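Local coordinates for hypothetical conserved protein (Thermus thermophilus, PDB 3DZM), which is of unknown function but forms a beta-barrel in the outer membrane, where it is a major protein, and binds calcium, at residues Gly106-Phe112 with Ser132-Gly138; Lys74-Gln80 with Ser113-Pro119; Lys10-Gly16 with Leu208-Phe214. All blocks are in the same frame, centred on the assembly; numbering follows the deposited sequence.

Contact 1: residues Gly106-Phe112 with Ser132-Gly138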
# COMPACT_ATOMS: atom_id res chain seq x y z
N GLY A 106 -3.24 -10.96 -8.66
CA GLY A 106 -4.36 -10.68 -7.81
C GLY A 106 -4.99 -9.31 -7.92
O GLY A 106 -4.58 -8.44 -8.68
N VAL A 107 -6.00 -9.12 -7.09
CA VAL A 107 -6.77 -7.90 -6.98
C VAL A 107 -6.41 -7.20 -5.63
O VAL A 107 -6.02 -7.85 -4.67
CB VAL A 107 -8.26 -8.30 -7.10
CG1 VAL A 107 -8.72 -8.98 -5.82
CG2 VAL A 107 -9.13 -7.14 -7.44
N ARG A 108 -6.48 -5.88 -5.59
CA ARG A 108 -6.16 -5.12 -4.35
C ARG A 108 -7.20 -4.05 -4.08
O ARG A 108 -7.85 -3.53 -5.01
CB ARG A 108 -4.85 -4.35 -4.45
CG ARG A 108 -3.60 -5.14 -4.57
CD ARG A 108 -3.55 -5.89 -5.86
NE ARG A 108 -3.36 -7.29 -5.50
CZ ARG A 108 -2.23 -7.91 -5.73
NH1 ARG A 108 -2.07 -9.16 -5.39
NH2 ARG A 108 -1.28 -7.25 -6.34
N TYR A 109 -7.35 -3.70 -2.81
CA TYR A 109 -8.13 -2.53 -2.41
C TYR A 109 -7.29 -1.73 -1.44
O TYR A 109 -6.92 -2.22 -0.37
CB TYR A 109 -9.48 -2.92 -1.79
CG TYR A 109 -10.24 -3.94 -2.59
CD1 TYR A 109 -11.23 -3.54 -3.47
CD2 TYR A 109 -9.95 -5.33 -2.50
CE1 TYR A 109 -11.95 -4.49 -4.23
CE2 TYR A 109 -10.65 -6.29 -3.26
CZ TYR A 109 -11.65 -5.85 -4.12
OH TYR A 109 -12.36 -6.73 -4.89
N ASN A 110 -6.95 -0.51 -1.83
CA ASN A 110 -6.12 0.36 -1.01
C ASN A 110 -6.83 1.54 -0.37
O ASN A 110 -7.65 2.24 -0.99
CB ASN A 110 -5.00 0.92 -1.85
CG ASN A 110 -3.88 1.49 -1.03
OD1 ASN A 110 -3.13 0.76 -0.40
ND2 ASN A 110 -3.74 2.79 -1.05
N PHE A 111 -6.49 1.77 0.89
CA PHE A 111 -6.93 2.98 1.59
C PHE A 111 -5.75 3.91 1.79
O PHE A 111 -4.91 3.69 2.64
CB PHE A 111 -7.70 2.61 2.88
CG PHE A 111 -8.82 1.69 2.61
CD1 PHE A 111 -10.08 2.19 2.32
CD2 PHE A 111 -8.58 0.32 2.47
CE1 PHE A 111 -11.12 1.32 1.99
CE2 PHE A 111 -9.61 -0.55 2.12
CZ PHE A 111 -10.88 -0.06 1.88
N PHE A 112 -5.67 4.93 0.94
CA PHE A 112 -4.66 5.96 1.06
C PHE A 112 -5.14 7.16 1.87
O PHE A 112 -6.28 7.57 1.77
CB PHE A 112 -4.24 6.47 -0.33
CG PHE A 112 -3.47 7.78 -0.28
CD1 PHE A 112 -2.12 7.79 -0.02
CD2 PHE A 112 -4.12 8.99 -0.44
CE1 PHE A 112 -1.42 8.96 0.03
CE2 PHE A 112 -3.42 10.20 -0.38
CZ PHE A 112 -2.06 10.18 -0.15
N SER A 132 -8.04 8.65 -0.58
CA SER A 132 -8.49 8.01 -1.80
C SER A 132 -8.58 6.52 -1.57
O SER A 132 -7.66 5.93 -1.05
CB SER A 132 -7.53 8.32 -2.95
OG SER A 132 -8.17 8.17 -4.20
N ASN A 133 -9.69 5.92 -1.96
CA ASN A 133 -9.82 4.46 -1.92
C ASN A 133 -9.77 3.89 -3.31
O ASN A 133 -10.63 4.22 -4.12
CB ASN A 133 -11.12 4.04 -1.27
CG ASN A 133 -11.28 4.59 0.11
OD1 ASN A 133 -10.35 5.16 0.68
ND2 ASN A 133 -12.47 4.46 0.65
N GLN A 134 -8.79 3.03 -3.58
CA GLN A 134 -8.61 2.58 -4.95
C GLN A 134 -8.63 1.10 -5.14
O GLN A 134 -8.26 0.35 -4.27
CB GLN A 134 -7.34 3.15 -5.56
CG GLN A 134 -7.13 4.60 -5.26
CD GLN A 134 -5.79 5.07 -5.74
OE1 GLN A 134 -4.93 5.39 -4.93
NE2 GLN A 134 -5.60 5.12 -7.06
N LEU A 135 -9.09 0.70 -6.31
CA LEU A 135 -9.09 -0.67 -6.72
C LEU A 135 -7.79 -0.88 -7.51
O LEU A 135 -7.45 -0.09 -8.36
CB LEU A 135 -10.36 -0.95 -7.55
CG LEU A 135 -10.35 -2.22 -8.39
CD1 LEU A 135 -10.37 -3.44 -7.49
CD2 LEU A 135 -11.54 -2.24 -9.30
N GLY A 136 -7.03 -1.92 -7.18
CA GLY A 136 -5.82 -2.26 -7.92
C GLY A 136 -5.69 -3.68 -8.46
O GLY A 136 -6.38 -4.62 -8.05
N LEU A 137 -4.77 -3.85 -9.41
CA LEU A 137 -4.39 -5.19 -9.90
C LEU A 137 -2.92 -5.38 -9.79
O LEU A 137 -2.15 -4.41 -9.79
CB LEU A 137 -4.78 -5.38 -11.33
CG LEU A 137 -6.28 -5.29 -11.55
CD1 LEU A 137 -6.60 -5.16 -13.07
CD2 LEU A 137 -6.95 -6.51 -10.89
N GLY A 138 -2.50 -6.63 -9.71
CA GLY A 138 -1.08 -6.88 -9.56
C GLY A 138 -0.64 -8.30 -9.79
O GLY A 138 -1.43 -9.24 -9.88
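L135 reaches across to its partner strand with one methyl, CD1, which lies alongside the Y109 ring at 3.8 Å from CE1 and also meets V107 CG2 at 3.9 Å. CG stands anti to the backbone N (chi1 164°), and this swings CD1 toward strand 106-112. L137 CD2 continues the apolar row on the same face, beside V107 CG2; farther along, the F111 ring crosses the side chain of N133.

Eight backbone hydrogen bonds join the antiparallel strands, in pairs at G106-G138, R108-G136, N110-Q134 and F112-S132. The opposite face is mostly polar, with the F112 ring at its far end and S132 N lying at the ring's edge. R108, its chain bent at chi2 and chi3, turns back so that its guanidinium lies over the G138 backbone, NH2 packing against G138 CA. The charge is met by salt bridges to D160 and D87, while N110 bonds to T83 and N81, and Q134 to the carbonyl of F163.

A largely apolar and aromatic row on the more exposed face, with charged and amide groups buried and paired on the other, fits a barrel wall that faces lipid outside and a polar network within.

Contact 2: residues Lys74-Gln80 with Ser113-Pro119; sequences KFSEWGQ and SGGYTDP. With CA (calcium ion), chain D.
Six backbone hydrogen bonds pair S76 with T117, W78 with G115 and Q80 with S113, making a regular antiparallel ladder.

Aromatic contacts lie on both faces of the sheet. The indole of W78 folds over the opposing backbone, a position it reaches with chi1 at 68°. G114 CA makes a CH-pi contact 3.4 Å from the centroid of its six-membered ring, 10° off the normal, and G115 N lies over the same face. Near the loops, the F75 and Y116 side chains lie side by side, their rings oblique with planes 43° apart, and D118 OD1 meets the edge of the F75 ring, near CE1. W66 packs against both rings.

Polar and metal interactions centre on E77. Its extended chain carries OE2 to the calcium ion, 2.7 Å away, while OE1 takes a hydrogen bond from W66 NE1 and forms a salt bridge with K70, which should steady the carboxylate.

D52, L54 and D56 complete the protein ligands, so this end of the 76-90/100-117 beta hairpin contributes one ligand, E77 of strand 76-90, to a calcium site on an outer-membrane beta-barrel.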
# COMPACT_ATOMS: atom_id res chain seq x y z
N LYS A 74 6.95 25.17 8.83
CA LYS A 74 7.29 24.10 9.77
C LYS A 74 6.17 23.02 9.91
O LYS A 74 6.03 22.37 10.95
CB LYS A 74 7.76 24.72 11.10
CG LYS A 74 7.94 23.78 12.29
CD LYS A 74 8.84 22.57 12.02
CE LYS A 74 8.41 21.36 12.87
NZ LYS A 74 7.08 20.76 12.46
N PHE A 75 5.43 22.80 8.82
CA PHE A 75 4.35 21.81 8.77
C PHE A 75 4.85 20.36 8.76
O PHE A 75 5.87 20.06 8.15
CB PHE A 75 3.49 22.04 7.54
CG PHE A 75 2.99 23.45 7.42
CD1 PHE A 75 2.45 24.10 8.52
CD2 PHE A 75 3.03 24.12 6.21
CE1 PHE A 75 1.99 25.40 8.42
CE2 PHE A 75 2.56 25.42 6.10
CZ PHE A 75 2.05 26.06 7.20
N SER A 76 4.12 19.46 9.43
CA SER A 76 4.44 18.02 9.49
C SER A 76 3.61 17.25 8.47
O SER A 76 2.40 17.25 8.57
CB SER A 76 4.11 17.44 10.86
OG SER A 76 4.74 18.13 11.92
N GLU A 77 4.27 16.59 7.53
CA GLU A 77 3.60 15.75 6.55
C GLU A 77 3.55 14.32 7.06
O GLU A 77 4.44 13.86 7.77
CB GLU A 77 4.32 15.80 5.21
CG GLU A 77 3.60 15.08 4.06
CD GLU A 77 4.23 15.38 2.68
OE1 GLU A 77 4.82 16.48 2.49
OE2 GLU A 77 4.11 14.53 1.78
N TRP A 78 2.48 13.61 6.70
CA TRP A 78 2.36 12.22 7.07
C TRP A 78 1.52 11.54 5.95
O TRP A 78 0.75 12.20 5.27
CB TRP A 78 1.70 12.13 8.46
CG TRP A 78 0.29 12.58 8.38
CD1 TRP A 78 -0.18 13.87 8.47
CD2 TRP A 78 -0.84 11.76 8.08
NE1 TRP A 78 -1.55 13.88 8.28
CE2 TRP A 78 -1.98 12.60 8.04
CE3 TRP A 78 -1.01 10.39 7.84
CZ2 TRP A 78 -3.25 12.12 7.78
CZ3 TRP A 78 -2.28 9.91 7.61
CH2 TRP A 78 -3.38 10.78 7.56
N GLY A 79 1.69 10.24 5.73
CA GLY A 79 0.91 9.52 4.74
C GLY A 79 0.90 8.05 5.03
O GLY A 79 1.84 7.53 5.59
N GLN A 80 -0.17 7.36 4.66
CA GLN A 80 -0.15 5.91 4.82
C GLN A 80 -0.98 5.20 3.75
O GLN A 80 -1.84 5.83 3.12
CB GLN A 80 -0.63 5.53 6.19
CG GLN A 80 -1.97 6.11 6.50
CD GLN A 80 -2.55 5.56 7.77
OE1 GLN A 80 -2.03 5.81 8.83
NE2 GLN A 80 -3.63 4.80 7.66
N SER A 113 -4.23 7.72 2.65
CA SER A 113 -4.49 8.96 3.37
C SER A 113 -3.24 9.66 3.89
O SER A 113 -2.31 9.04 4.36
CB SER A 113 -5.47 8.73 4.52
OG SER A 113 -4.90 7.90 5.51
N GLY A 114 -3.23 10.98 3.80
CA GLY A 114 -2.21 11.76 4.47
C GLY A 114 -2.54 13.23 4.43
O GLY A 114 -3.68 13.61 4.19
N GLY A 115 -1.54 14.05 4.65
CA GLY A 115 -1.69 15.49 4.65
C GLY A 115 -0.65 16.08 5.59
O GLY A 115 0.41 15.49 5.79
N TYR A 116 -0.95 17.24 6.17
CA TYR A 116 -0.03 17.88 7.09
C TYR A 116 -0.71 18.47 8.33
O TYR A 116 -1.92 18.73 8.33
CB TYR A 116 0.76 18.97 6.38
CG TYR A 116 -0.11 20.06 5.86
CD1 TYR A 116 -0.26 21.25 6.57
CD2 TYR A 116 -0.80 19.92 4.66
CE1 TYR A 116 -1.07 22.27 6.10
CE2 TYR A 116 -1.62 20.93 4.18
CZ TYR A 116 -1.74 22.11 4.91
OH TYR A 116 -2.54 23.12 4.45
N THR A 117 0.06 18.64 9.39
CA THR A 117 -0.43 19.33 10.56
C THR A 117 0.40 20.56 10.76
O THR A 117 1.51 20.68 10.24
CB THR A 117 -0.38 18.50 11.84
OG1 THR A 117 0.98 18.40 12.30
CG2 THR A 117 -0.97 17.12 11.62
N ASP A 118 -0.17 21.47 11.54
CA ASP A 118 0.41 22.77 11.74
C ASP A 118 0.79 22.93 13.22
O ASP A 118 0.07 23.58 13.98
CB ASP A 118 -0.60 23.81 11.28
CG ASP A 118 -0.24 25.20 11.70
OD1 ASP A 118 0.92 25.61 11.49
OD2 ASP A 118 -1.14 25.88 12.24
N PRO A 119 1.93 22.32 13.63
CA PRO A 119 2.38 22.29 15.03
C PRO A 119 2.92 23.66 15.44
O PRO A 119 3.23 23.87 16.61
CB PRO A 119 3.52 21.25 15.01
CG PRO A 119 3.46 20.60 13.67
CD PRO A 119 2.90 21.64 12.75
CA CA D . 6.54 14.86 0.55

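Contact 3: residues Lys10-Gly16 with Leu208-Phe214; sequences KFSVEAG and LGAAYRF
V13 and F214 form the apolar centre: the valine methyl CG1 crosses obliquely to the phenylalanine ring, 4.0 Å from CE2. The same methyl lies near Y212 CB, and F11 CB meets the ring from the same side as the valine, 4.0 Å from F214 CE1. A chi1 of 55° tips the F214 ring back toward strand 10-16. The ring face thereby comes over the carbonyl oxygen of F11, with F214 CD1 3.5 Å from it. Smaller residues follow along the strands, with A15 opposite A210. On the other face A211 CB touches E14 CB at 4.1 Å.

Beneath these side chains the antiparallel backbones are joined by paired hydrogen bonds at V13-Y212 and A15-A210. A further bond, from F214 N to F11 O, carries the pairing to the last residue of the chain. Beyond the alanines G16 and G209 stand close, CA to CA 3.8 Å, as a non-hydrogen-bonded pair.

The polar edge belongs to S12, E14 and R213, on the face opposite V13 and Y212. E14 leaves its strand with chi1 at -176°, and its chain runs on extended, away from strand 208-213, to salt bridges with R142 and R43. These two arginines satisfy a buried carboxylate and would be expected to favour its ionised form. S12 OG makes a weak hydrogen bond to E32, whereas the exact placing of the R213 guanidinium beside K10 is doubtful.

Joining the first strand of the sheet to the last, with the C-terminal phenylalanine at the end of the seam, is the closure characteristic of an outer-membrane beta-barrel.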
# COMPACT_ATOMS: atom_id res chain seq x y z
N LYS A 10 -3.67 -27.04 3.56
CA LYS A 10 -2.61 -26.48 4.40
C LYS A 10 -2.73 -24.97 4.63
O LYS A 10 -2.45 -24.17 3.74
CB LYS A 10 -1.25 -26.84 3.82
CG LYS A 10 -0.79 -28.25 4.23
CD LYS A 10 0.11 -28.91 3.17
CE LYS A 10 0.24 -30.43 3.39
NZ LYS A 10 -1.09 -31.12 3.50
N PHE A 11 -3.13 -24.59 5.84
CA PHE A 11 -3.33 -23.19 6.20
C PHE A 11 -2.13 -22.59 6.98
O PHE A 11 -1.64 -23.18 7.94
CB PHE A 11 -4.64 -23.04 7.01
CG PHE A 11 -5.87 -23.44 6.25
CD1 PHE A 11 -6.44 -22.58 5.32
CD2 PHE A 11 -6.48 -24.66 6.47
CE1 PHE A 11 -7.57 -22.94 4.62
CE2 PHE A 11 -7.62 -25.03 5.78
CZ PHE A 11 -8.16 -24.18 4.85
N SER A 12 -1.63 -21.42 6.55
CA SER A 12 -0.52 -20.80 7.28
C SER A 12 -0.83 -19.35 7.47
O SER A 12 -1.65 -18.77 6.78
CB SER A 12 0.82 -20.94 6.55
OG SER A 12 0.73 -21.93 5.54
N VAL A 13 -0.16 -18.75 8.44
CA VAL A 13 -0.27 -17.32 8.62
C VAL A 13 1.13 -16.81 8.29
O VAL A 13 2.14 -17.44 8.66
CB VAL A 13 -0.78 -16.96 10.08
CG1 VAL A 13 0.02 -17.72 11.12
CG2 VAL A 13 -0.74 -15.46 10.35
N GLU A 14 1.18 -15.70 7.56
CA GLU A 14 2.42 -15.17 7.03
C GLU A 14 2.55 -13.70 7.45
O GLU A 14 1.64 -12.91 7.26
CB GLU A 14 2.39 -15.33 5.50
CG GLU A 14 3.64 -14.92 4.74
CD GLU A 14 3.31 -14.42 3.32
OE1 GLU A 14 3.15 -15.26 2.40
OE2 GLU A 14 3.22 -13.18 3.13
N ALA A 15 3.70 -13.34 8.01
CA ALA A 15 4.02 -11.93 8.31
C ALA A 15 5.18 -11.51 7.44
O ALA A 15 6.13 -12.27 7.26
CB ALA A 15 4.40 -11.75 9.82
N GLY A 16 5.12 -10.30 6.90
CA GLY A 16 6.26 -9.80 6.15
C GLY A 16 6.56 -8.35 6.35
O GLY A 16 5.68 -7.57 6.68
N LEU A 208 10.41 -9.36 2.90
CA LEU A 208 10.90 -10.59 3.56
C LEU A 208 10.02 -10.88 4.74
O LEU A 208 9.54 -9.96 5.39
CB LEU A 208 12.33 -10.49 4.02
CG LEU A 208 13.29 -10.13 2.89
CD1 LEU A 208 14.72 -9.94 3.40
CD2 LEU A 208 13.22 -11.18 1.77
N GLY A 209 9.78 -12.16 5.00
CA GLY A 209 8.93 -12.55 6.10
C GLY A 209 8.96 -14.03 6.34
O GLY A 209 9.80 -14.72 5.81
N ALA A 210 8.03 -14.52 7.16
CA ALA A 210 8.00 -15.91 7.53
C ALA A 210 6.58 -16.41 7.52
O ALA A 210 5.66 -15.63 7.72
CB ALA A 210 8.62 -16.08 8.92
N ALA A 211 6.39 -17.71 7.29
CA ALA A 211 5.06 -18.29 7.35
C ALA A 211 5.05 -19.47 8.29
O ALA A 211 5.92 -20.33 8.21
CB ALA A 211 4.59 -18.70 5.99
N TYR A 212 4.06 -19.50 9.17
CA TYR A 212 3.92 -20.55 10.16
C TYR A 212 2.74 -21.42 9.77
O TYR A 212 1.63 -20.92 9.64
CB TYR A 212 3.70 -19.94 11.56
CG TYR A 212 3.55 -20.97 12.64
CD1 TYR A 212 4.65 -21.73 13.05
CD2 TYR A 212 2.32 -21.24 13.22
CE1 TYR A 212 4.54 -22.71 14.03
CE2 TYR A 212 2.19 -22.22 14.21
CZ TYR A 212 3.32 -22.96 14.61
OH TYR A 212 3.23 -23.94 15.58
N ARG A 213 2.98 -22.72 9.55
CA ARG A 213 1.92 -23.64 9.10
C ARG A 213 1.04 -24.11 10.23
O ARG A 213 1.36 -23.91 11.38
CB ARG A 213 2.49 -24.85 8.33
CG ARG A 213 1.42 -25.83 7.80
CD ARG A 213 2.00 -26.85 6.82
NE ARG A 213 2.89 -26.20 5.86
CZ ARG A 213 2.55 -25.83 4.62
NH1 ARG A 213 1.32 -26.05 4.18
NH2 ARG A 213 3.43 -25.23 3.82
N PHE A 214 -0.09 -24.71 9.86
CA PHE A 214 -0.97 -25.50 10.75
C PHE A 214 -2.24 -25.97 10.03
O PHE A 214 -2.21 -26.36 8.85
CB PHE A 214 -1.34 -24.75 12.04
CG PHE A 214 -1.97 -23.42 11.80
CD1 PHE A 214 -3.13 -23.32 11.06
CD2 PHE A 214 -1.40 -22.27 12.31
CE1 PHE A 214 -3.71 -22.09 10.83
CE2 PHE A 214 -1.97 -21.04 12.09
CZ PHE A 214 -3.13 -20.95 11.34

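Overall arrangement
All three contacts belong to one antiparallel sheet that curls into the barrel. Contacts 1 and 2 share strand 100-117, which pairs with 127-148 in the first and with 76-90 in the second. Their centres are 23 Å apart, yet they meet where F112 CD1 packs 3.7 Å from Q80 O. Contact 2 supplies E77 to the calcium ion; the F112 side chain of contact 1 lies about 10 Å from that ion and touches a bound C8E detergent molecule. Contact 3 closes the sheet between its terminal strands, away from the metal. Its centre is 34 Å from that of contact 2, across the middle of the chain, and 23 Å from that of contact 1.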